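Local coordinates for spore germination protein B3 (Bacillus subtilis subsp. subtilis, PDB 3N54), which takes part in triggering spore germination in response to the mixture of L-asparagine, glucose, fructose and potassium ions, at residues Phe7-Ala12 with Leu23-Leu28; Ser69-Val74 with Glu99-Ser104; Val74-Glu79 with Gly111-Val116. All blocks are in the same frame, centred on the assembly; numbering follows the deposited sequence.

Contact 1: residues Phe7-Ala12 with Leu23-Leu28; sequences FARGLA and LTYQNL
Gly10 and Gln26 face each other at the middle of an antiparallel beta hairpin, where strand 8-12 runs against strand 23-28 with their directions 153° apart. Gly10 N gives its hydrogen to Gln26 O, and Gln26 N returns one to Gly10 O; Ala12 and Thr24 form a second hydrogen-bonded pair. Arg9 with Asn27 and Leu11 with Tyr25 are the non-hydrogen-bonded pairs between and beside them. Around Arg9 the backbones also meet through a CA-H...O contact, Arg9 CA to Gln26 O at 3.3 Å. At the open end of the hairpin a water joins the two segments, accepting from Phe7 N and donating to Leu28 O.

Arg9, Leu11, Tyr25 and Asn27 share one face of the sheet. Leu11 CD1 sits over the centre of the Tyr25 ring, 3.6 Å from the centroid and 7° off the normal, a nearly vertical CH-pi contact. With CG anti to the backbone N (chi1 174°), Leu11 swings CD1 across to the ring and to 3.9 Å from Leu23 CB. The Arg9 chain bends at chi3 and carries NH2 to 3.5 Å from Tyr25 CE2, the guanidinium almost parallel to the ring plane. An alanine in place of Tyr25 would probably leave the Leu11 methyl without its aromatic seat and the Arg9 guanidinium freer to turn. On the other face, Leu28 extends across Gly10, its CG 3.9 Å from Gly10 N, where the glycine has no side chain to compete for the space.

Lys51 makes a cation-pi contact with Tyr25 from strand 46-55, the third strand of this small sheet. The tyrosine thus gathers an aliphatic methyl and cationic side chains about its ring, so that on this face the backbone pairing is backed by a mixed apolar and cationic cluster.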
loop_
_atom_site.group_PDB
_atom_site.type_symbol
_atom_site.label_atom_id
_atom_site.label_comp_id
_atom_site.label_asym_id
_atom_site.label_seq_id
_atom_site.Cartn_x
_atom_site.Cartn_y
_atom_site.Cartn_z
ATOM N N PHE A 7 22.808 29.976 -2.818
ATOM C CA PHE A 7 21.768 30.688 -2.066
ATOM C C PHE A 7 20.724 31.388 -2.927
ATOM O O PHE A 7 19.755 31.926 -2.389
ATOM C CB PHE A 7 22.414 31.730 -1.151
ATOM C CG PHE A 7 23.483 31.170 -0.266
ATOM C CD1 PHE A 7 24.825 31.329 -0.590
ATOM C CD2 PHE A 7 23.151 30.459 0.878
ATOM C CE1 PHE A 7 25.828 30.802 0.224
ATOM C CE2 PHE A 7 24.145 29.928 1.699
ATOM C CZ PHE A 7 25.487 30.099 1.366
ATOM N N ALA A 8 20.913 31.385 -4.248
ATOM C CA ALA A 8 19.996 32.055 -5.171
ATOM C C ALA A 8 19.656 31.155 -6.356
ATOM O O ALA A 8 20.471 30.332 -6.775
ATOM C CB ALA A 8 20.609 33.358 -5.658
ATOM N N ARG A 9 18.457 31.333 -6.901
ATOM C CA ARG A 9 17.974 30.504 -7.999
ATOM C C ARG A 9 17.702 31.288 -9.272
ATOM O O ARG A 9 17.296 32.449 -9.232
ATOM C CB ARG A 9 16.707 29.750 -7.573
ATOM C CG ARG A 9 17.016 28.464 -6.830
ATOM C CD ARG A 9 15.800 27.875 -6.132
ATOM N NE ARG A 9 14.700 27.532 -7.036
ATOM C CZ ARG A 9 13.511 28.145 -7.094
ATOM N NH1 ARG A 9 13.206 29.170 -6.299
ATOM N NH2 ARG A 9 12.599 27.714 -7.961
ATOM N N GLY A 10 17.937 30.619 -10.398
ATOM C CA GLY A 10 17.677 31.164 -11.719
ATOM C C GLY A 10 16.903 30.149 -12.536
ATOM O O GLY A 10 16.733 29.007 -12.113
ATOM N N LEU A 11 16.456 30.559 -13.719
ATOM C CA LEU A 11 15.657 29.704 -14.580
ATOM C C LEU A 11 15.908 29.981 -16.053
ATOM O O LEU A 11 15.919 31.136 -16.480
ATOM C CB LEU A 11 14.174 29.914 -14.288
ATOM C CG LEU A 11 13.164 29.197 -15.191
ATOM C CD1 LEU A 11 13.329 27.675 -15.113
ATOM C CD2 LEU A 11 11.742 29.618 -14.829
ATOM N N ALA A 12 16.101 28.903 -16.814
ATOM C CA ALA A 12 16.193 28.965 -18.259
ATOM C C ALA A 12 14.906 28.382 -18.818
ATOM O O ALA A 12 14.478 27.306 -18.385
ATOM C CB ALA A 12 17.387 28.172 -18.760
ATOM N N LEU A 23 12.204 23.713 -19.106
ATOM C CA LEU A 23 12.576 24.646 -18.059
ATOM C C LEU A 23 13.726 24.032 -17.290
ATOM O O LEU A 23 13.587 22.937 -16.760
ATOM C CB LEU A 23 11.416 24.913 -17.109
ATOM C CG LEU A 23 10.321 25.863 -17.586
ATOM C CD1 LEU A 23 9.501 25.251 -18.714
ATOM C CD2 LEU A 23 9.423 26.246 -16.419
ATOM N N THR A 24 14.871 24.713 -17.267
ATOM C CA THR A 24 16.017 24.245 -16.497
ATOM C C THR A 24 16.281 25.236 -15.374
ATOM O O THR A 24 16.725 26.356 -15.617
ATOM C CB THR A 24 17.283 24.091 -17.357
ATOM O OG1 THR A 24 16.983 23.330 -18.530
ATOM C CG2 THR A 24 18.394 23.375 -16.563
ATOM N N TYR A 25 15.975 24.830 -14.147
ATOM C CA TYR A 25 16.257 25.656 -12.984
ATOM C C TYR A 25 17.757 25.639 -12.713
ATOM O O TYR A 25 18.464 24.731 -13.151
ATOM C CB TYR A 25 15.449 25.193 -11.774
ATOM C CG TYR A 25 13.989 25.559 -11.894
ATOM C CD1 TYR A 25 13.125 24.814 -12.693
ATOM C CD2 TYR A 25 13.481 26.666 -11.229
ATOM C CE1 TYR A 25 11.790 25.158 -12.815
ATOM C CE2 TYR A 25 12.147 27.019 -11.341
ATOM C CZ TYR A 25 11.306 26.260 -12.132
ATOM O OH TYR A 25 9.981 26.616 -12.236
ATOM N N GLN A 26 18.234 26.664 -12.018
ATOM C CA GLN A 26 19.664 26.871 -11.808
ATOM C C GLN A 26 19.968 27.272 -10.370
ATOM O O GLN A 26 19.271 28.099 -9.783
ATOM C CB GLN A 26 20.161 27.991 -12.727
ATOM C CG GLN A 26 19.772 27.853 -14.215
ATOM C CD GLN A 26 20.469 26.698 -14.907
ATOM O OE1 GLN A 26 20.027 26.227 -15.953
ATOM N NE2 GLN A 26 21.568 26.246 -14.332
ATOM N N ASN A 27 21.018 26.681 -9.815
ATOM C CA ASN A 27 21.501 27.031 -8.497
ATOM C C ASN A 27 22.667 27.977 -8.717
ATOM O O ASN A 27 23.762 27.551 -9.086
ATOM C CB ASN A 27 21.906 25.770 -7.736
ATOM C CG ASN A 27 20.735 24.816 -7.527
ATOM O OD1 ASN A 27 20.806 23.630 -7.872
ATOM N ND2 ASN A 27 19.650 25.335 -6.983
ATOM N N LEU A 28 22.424 29.268 -8.515
ATOM C CA LEU A 28 23.417 30.286 -8.867
ATOM C C LEU A 28 24.630 30.253 -7.935
ATOM O O LEU A 28 24.496 30.086 -6.719
ATOM C CB LEU A 28 22.789 31.684 -8.884
ATOM C CG LEU A 28 21.564 31.847 -9.798
ATOM C CD1 LEU A 28 21.061 33.272 -9.738
ATOM C CD2 LEU A 28 21.871 31.430 -11.241
HETATM O O HOH W 1 24.184 31.618 -4.552
HETATM O O HOH W 2 20.030 27.370 -5.313
#

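Contact 2: residues Ser69-Val74 with Glu99-Ser104; sequences SDHLKV and ELRRSS. With SO4 (sulfate ion), chain D.
Ser104 OG donates to Leu72 O at 2.7 Å, approaching nearly along the C=O axis, and accepts the hydrogen of Arg101 N at 3.0 Å. One hydroxyl therefore links the two loops while bracing the type I turn from Arg101 to Ser104, which Ser104 N closes on Arg101 O. The serine is buried, and with OG turned beside its own backbone N (chi1 -59°) the hydroxyl meets both partners, as donor and as acceptor. The backbones are tied directly by Leu72 N, which donates to Glu99 O at 2.7 Å. Farther along, a water donates to both Lys73 O and Ser103 O. At the outer side of the turn, Arg102 grips a sulfate, probably from the crystallisation liquor, with NE on one oxygen and NH2 on another.

Beyond the polar core, the Arg101 and His71 side chains cross at about a right angle. Arg101 NE lies 3.5 Å above one face of the His71 ring, toward the rim, with the guanidinium plane turned 41° from the imidazole. Leu100 O comes instead to the ring's edge, 3.5 Å from His71 CD2. Leu72 runs alongside Glu99, and its CD1 reaches Leu100 CD2 at 4.2 Å.

The two loops lead into neighbouring parallel strands, 74-77 and 105-109, where Lys73 and Tyr105 begin the backbone pairing. Ser104 and Arg102 also bond through their backbones to Ile152 and Gly153, at the start of helix 152-160.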
loop_
_atom_site.group_PDB
_atom_site.type_symbol
_atom_site.label_atom_id
_atom_site.label_comp_id
_atom_site.label_asym_id
_atom_site.label_seq_id
_atom_site.Cartn_x
_atom_site.Cartn_y
_atom_site.Cartn_z
ATOM N N SER A 69 -7.718 26.112 -9.755
ATOM C CA SER A 69 -6.680 25.184 -9.312
ATOM C C SER A 69 -7.277 23.810 -9.067
ATOM O O SER A 69 -8.072 23.634 -8.141
ATOM C CB SER A 69 -6.015 25.676 -8.024
ATOM O OG SER A 69 -5.378 26.920 -8.237
ATOM N N ASP A 70 -6.900 22.847 -9.900
ATOM C CA ASP A 70 -7.357 21.475 -9.732
ATOM C C ASP A 70 -6.376 20.707 -8.834
ATOM O O ASP A 70 -5.292 21.205 -8.504
ATOM C CB ASP A 70 -7.506 20.784 -11.084
ATOM C CG ASP A 70 -6.178 20.459 -11.720
ATOM O OD1 ASP A 70 -5.179 21.156 -11.439
ATOM O OD2 ASP A 70 -6.132 19.492 -12.506
ATOM N N HIS A 71 -6.761 19.491 -8.465
ATOM C CA HIS A 71 -5.994 18.681 -7.527
ATOM C C HIS A 71 -5.714 17.299 -8.105
ATOM O O HIS A 71 -6.487 16.798 -8.918
ATOM C CB HIS A 71 -6.782 18.534 -6.224
ATOM C CG HIS A 71 -6.971 19.815 -5.472
ATOM N ND1 HIS A 71 -7.808 20.822 -5.908
ATOM C CD2 HIS A 71 -6.454 20.240 -4.294
ATOM C CE1 HIS A 71 -7.785 21.818 -5.040
ATOM N NE2 HIS A 71 -6.973 21.491 -4.049
ATOM N N LEU A 72 -4.627 16.682 -7.658
ATOM C CA LEU A 72 -4.262 15.332 -8.079
ATOM C C LEU A 72 -5.236 14.294 -7.537
ATOM O O LEU A 72 -5.551 14.292 -6.353
ATOM C CB LEU A 72 -2.856 14.990 -7.593
ATOM C CG LEU A 72 -1.699 15.771 -8.213
ATOM C CD1 LEU A 72 -0.412 15.492 -7.436
ATOM C CD2 LEU A 72 -1.538 15.417 -9.679
ATOM N N LYS A 73 -5.695 13.400 -8.404
ATOM C CA LYS A 73 -6.614 12.342 -8.007
ATOM C C LYS A 73 -5.897 11.098 -7.499
ATOM O O LYS A 73 -6.404 10.403 -6.614
ATOM C CB LYS A 73 -7.526 11.964 -9.178
ATOM C CG LYS A 73 -8.306 13.153 -9.756
ATOM C CD LYS A 73 -9.152 13.884 -8.690
ATOM C CE LYS A 73 -9.644 15.243 -9.184
ATOM N NZ LYS A 73 -9.974 16.131 -8.033
ATOM N N VAL A 74 -4.730 10.814 -8.068
ATOM C CA VAL A 74 -3.983 9.623 -7.711
ATOM C C VAL A 74 -2.482 9.864 -7.829
ATOM O O VAL A 74 -2.017 10.483 -8.787
ATOM C CB VAL A 74 -4.419 8.411 -8.588
ATOM C CG1 VAL A 74 -4.308 8.744 -10.062
ATOM C CG2 VAL A 74 -3.599 7.157 -8.252
ATOM N N GLU A 99 -2.022 20.818 -4.101
ATOM C CA GLU A 99 -2.179 19.855 -5.198
ATOM C C GLU A 99 -2.917 18.602 -4.705
ATOM O O GLU A 99 -3.347 17.770 -5.510
ATOM C CB GLU A 99 -0.831 19.423 -5.778
ATOM C CG GLU A 99 0.043 20.546 -6.319
ATOM C CD GLU A 99 1.419 20.053 -6.777
ATOM O OE1 GLU A 99 2.451 20.507 -6.209
ATOM O OE2 GLU A 99 1.474 19.194 -7.697
ATOM N N LEU A 100 -3.050 18.460 -3.388
ATOM C CA LEU A 100 -3.642 17.258 -2.810
ATOM C C LEU A 100 -4.898 17.529 -2.013
ATOM O O LEU A 100 -5.106 18.620 -1.500
ATOM C CB LEU A 100 -2.636 16.556 -1.899
ATOM C CG LEU A 100 -1.400 15.983 -2.584
ATOM C CD1 LEU A 100 -0.369 15.543 -1.549
ATOM C CD2 LEU A 100 -1.774 14.833 -3.503
ATOM N N ARG A 101 -5.728 16.498 -1.933
ATOM C CA ARG A 101 -6.934 16.491 -1.129
ATOM C C ARG A 101 -6.888 15.275 -0.229
ATOM O O ARG A 101 -6.179 14.304 -0.514
ATOM C CB ARG A 101 -8.170 16.393 -2.009
ATOM C CG ARG A 101 -8.414 17.613 -2.853
ATOM C CD ARG A 101 -9.742 17.517 -3.580
ATOM N NE ARG A 101 -10.125 18.803 -4.158
ATOM C CZ ARG A 101 -10.679 19.810 -3.479
ATOM N NH1 ARG A 101 -10.991 20.936 -4.113
ATOM N NH2 ARG A 101 -10.922 19.710 -2.170
ATOM N N ARG A 102 -7.660 15.330 0.851
ATOM C CA ARG A 102 -7.809 14.200 1.753
ATOM C C ARG A 102 -8.146 12.930 0.968
ATOM O O ARG A 102 -7.639 11.867 1.278
ATOM C CB ARG A 102 -8.915 14.489 2.777
ATOM C CG ARG A 102 -9.207 13.351 3.749
ATOM C CD ARG A 102 -10.444 13.663 4.580
ATOM N NE ARG A 102 -10.260 14.829 5.451
ATOM C CZ ARG A 102 -9.710 14.798 6.666
ATOM N NH1 ARG A 102 -9.262 13.656 7.187
ATOM N NH2 ARG A 102 -9.606 15.920 7.373
ATOM N N SER A 103 -8.983 13.066 -0.058
ATOM C CA SER A 103 -9.443 11.934 -0.856
ATOM C C SER A 103 -8.538 11.518 -2.042
ATOM O O SER A 103 -8.875 10.571 -2.753
ATOM C CB SER A 103 -10.842 12.242 -1.389
ATOM O OG SER A 103 -10.790 13.324 -2.289
ATOM N N SER A 104 -7.422 12.208 -2.270
ATOM C CA SER A 104 -6.478 11.793 -3.309
ATOM C C SER A 104 -5.960 10.396 -2.977
ATOM O O SER A 104 -5.616 10.127 -1.828
ATOM C CB SER A 104 -5.296 12.756 -3.409
ATOM O OG SER A 104 -5.717 14.073 -3.693
HETATM S S SO4 D . -10.519 18.495 5.028
HETATM O O1 SO4 D . -11.888 18.993 4.875
HETATM O O2 SO4 D . -9.602 19.500 4.490
HETATM O O3 SO4 D . -10.338 17.261 4.263
HETATM O O4 SO4 D . -10.221 18.212 6.435
HETATM O O HOH W 3 -9.320 10.708 -5.849
#

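Contact 3: residues Val74-Glu79 with Gly111-Val116; sequences VILLGE and GNAADV
Leu76 and Glu79 both reach the 111-116 segment with CG anti to the backbone N, chi1 being -176° in the leucine and 179° in the glutamate. In Leu76 this sets CG against Ala113 CB at 3.8 Å and lets CD2 carry on to Val116 CB at 3.7 Å, the two side chains crossing at about a right angle. In Glu79 the chain stays extended to its carboxylate, and OE1 arrives beside the amide of Gly111.

Gly111 N donates to Glu79 OE1 at 2.9 Å, and OE1 receives it on its anti lone pair, the one away from the other carboxylate oxygen. The same glycine receives a bond in return: Glu79 N donates to Gly111 O at 3.0 Å, and the N-H points almost straight at the oxygen, at 174°. Side chain and backbone of one glutamate thus hold both polar atoms of one peptide residue, which ties Gly111 to the first residue of helix 79-84. The remaining oxygen, OE2, forms a salt bridge with Arg83 one helical turn on, so the carboxylate is held at both ends.

Between these polar and apolar groups, Ala113 CB wedges against the backbone where the strand gives way to the helix, 3.5 Å from both Leu76 O and Gly78 N. Within its own segment, Asn112 OD1 accepts from Asp115 N at 2.8 Å, an Asx motif that shapes the turn presenting Ala113 and Val116.

Gly78 is the N-cap of helix 79-84, directly after edge strand 74-77. Leu76 also packs on Met107 and Ala109 of strand 105-109, the parallel neighbour reached by a beta-alpha-beta crossover, and with Val116 meets Val170 of strand 165-172, while Leu77 turns to Val87 of helix 87-94.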
loop_
_atom_site.group_PDB
_atom_site.type_symbol
_atom_site.label_atom_id
_atom_site.label_comp_id
_atom_site.label_asym_id
_atom_site.label_seq_id
_atom_site.Cartn_x
_atom_site.Cartn_y
_atom_site.Cartn_z
ATOM N N VAL A 74 -4.730 10.814 -8.068
ATOM C CA VAL A 74 -3.983 9.623 -7.711
ATOM C C VAL A 74 -2.482 9.864 -7.829
ATOM O O VAL A 74 -2.017 10.483 -8.787
ATOM C CB VAL A 74 -4.419 8.411 -8.588
ATOM C CG1 VAL A 74 -4.308 8.744 -10.062
ATOM C CG2 VAL A 74 -3.599 7.157 -8.252
ATOM N N ILE A 75 -1.748 9.400 -6.819
ATOM C CA ILE A 75 -0.296 9.432 -6.795
ATOM C C ILE A 75 0.194 7.986 -6.768
ATOM O O ILE A 75 -0.181 7.227 -5.867
ATOM C CB ILE A 75 0.258 10.126 -5.540
ATOM C CG1 ILE A 75 -0.330 11.534 -5.362
ATOM C CG2 ILE A 75 1.767 10.188 -5.607
ATOM C CD1 ILE A 75 0.072 12.477 -6.423
ATOM N N LEU A 76 1.027 7.617 -7.738
ATOM C CA LEU A 76 1.587 6.276 -7.835
ATOM C C LEU A 76 3.085 6.327 -7.579
ATOM O O LEU A 76 3.809 7.041 -8.274
ATOM C CB LEU A 76 1.311 5.694 -9.220
ATOM C CG LEU A 76 1.730 4.248 -9.486
ATOM C CD1 LEU A 76 0.972 3.282 -8.572
ATOM C CD2 LEU A 76 1.493 3.911 -10.940
ATOM N N LEU A 77 3.549 5.570 -6.589
ATOM C CA LEU A 77 4.954 5.582 -6.196
ATOM C C LEU A 77 5.684 4.358 -6.723
ATOM O O LEU A 77 5.213 3.233 -6.574
ATOM C CB LEU A 77 5.083 5.640 -4.667
ATOM C CG LEU A 77 4.400 6.797 -3.935
ATOM C CD1 LEU A 77 4.586 6.653 -2.430
ATOM C CD2 LEU A 77 4.928 8.158 -4.399
ATOM N N GLY A 78 6.837 4.590 -7.346
ATOM C CA GLY A 78 7.668 3.523 -7.879
ATOM C C GLY A 78 8.387 2.763 -6.784
ATOM O O GLY A 78 8.655 3.302 -5.706
ATOM N N GLU A 79 8.720 1.513 -7.082
ATOM C CA GLU A 79 9.275 0.594 -6.092
ATOM C C GLU A 79 10.603 1.062 -5.522
ATOM O O GLU A 79 10.782 1.089 -4.307
ATOM C CB GLU A 79 9.433 -0.805 -6.697
ATOM C CG GLU A 79 10.026 -1.825 -5.735
ATOM C CD GLU A 79 10.033 -3.240 -6.283
ATOM O OE1 GLU A 79 9.466 -3.473 -7.371
ATOM O OE2 GLU A 79 10.611 -4.124 -5.615
ATOM N N GLY A 111 8.042 -2.226 -9.560
ATOM C CA GLY A 111 8.857 -1.639 -10.610
ATOM C C GLY A 111 8.563 -0.150 -10.754
ATOM O O GLY A 111 8.143 0.508 -9.808
ATOM N N ASN A 112 8.766 0.359 -11.960
ATOM C CA ASN A 112 8.651 1.782 -12.268
ATOM C C ASN A 112 7.191 2.261 -12.412
ATOM O O ASN A 112 6.414 1.707 -13.190
ATOM C CB ASN A 112 9.489 2.062 -13.532
ATOM C CG ASN A 112 9.330 3.460 -14.052
ATOM O OD1 ASN A 112 8.387 3.757 -14.796
ATOM N ND2 ASN A 112 10.275 4.333 -13.701
ATOM N N ALA A 113 6.838 3.295 -11.652
ATOM C CA ALA A 113 5.482 3.866 -11.656
ATOM C C ALA A 113 5.071 4.501 -12.985
ATOM O O ALA A 113 3.919 4.382 -13.397
ATOM C CB ALA A 113 5.341 4.893 -10.536
ATOM N N ALA A 114 6.002 5.188 -13.642
ATOM C CA ALA A 114 5.704 5.850 -14.917
ATOM C C ALA A 114 5.258 4.844 -15.993
ATOM O O ALA A 114 4.371 5.139 -16.793
ATOM C CB ALA A 114 6.908 6.673 -15.397
ATOM N N ASP A 115 5.848 3.650 -15.982
ATOM C CA ASP A 115 5.488 2.602 -16.940
ATOM C C ASP A 115 4.090 2.016 -16.735
ATOM O O ASP A 115 3.544 1.398 -17.646
ATOM C CB ASP A 115 6.510 1.456 -16.899
ATOM C CG ASP A 115 7.875 1.865 -17.429
ATOM O OD1 ASP A 115 8.061 3.038 -17.815
ATOM O OD2 ASP A 115 8.767 0.995 -17.464
ATOM N N VAL A 116 3.517 2.192 -15.547
ATOM C CA VAL A 116 2.180 1.666 -15.272
ATOM C C VAL A 116 1.107 2.501 -15.977
ATOM O O VAL A 116 0.112 1.956 -16.437
ATOM C CB VAL A 116 1.909 1.576 -13.762
ATOM C CG1 VAL A 116 0.472 1.131 -13.497
ATOM C CG2 VAL A 116 2.901 0.620 -13.113
#

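How the contacts relate
From the N terminus, contact 1 comes first: strands 8-15 and 21-28 close a hairpin in the small antiparallel sheet, complete before the other contacts open. Its centre is about 28 Å from the centre of each of the others, and it touches neither. Contacts 2 and 3 share Val74 and cross along the chain, since 69-74 and 74-79 are followed by 99-104 and then 111-116. Contact 2 closes the excursion through strand 74-77 and helices 79-84 and 87-94; contact 3 reaches past strand 105-109. They bracket the parallel pair of this beta-alpha-beta crossover, 74-77 and 105-109, at its two ends, and Leu100 CD2 packs on Ile75 CG1 at 4.1 Å.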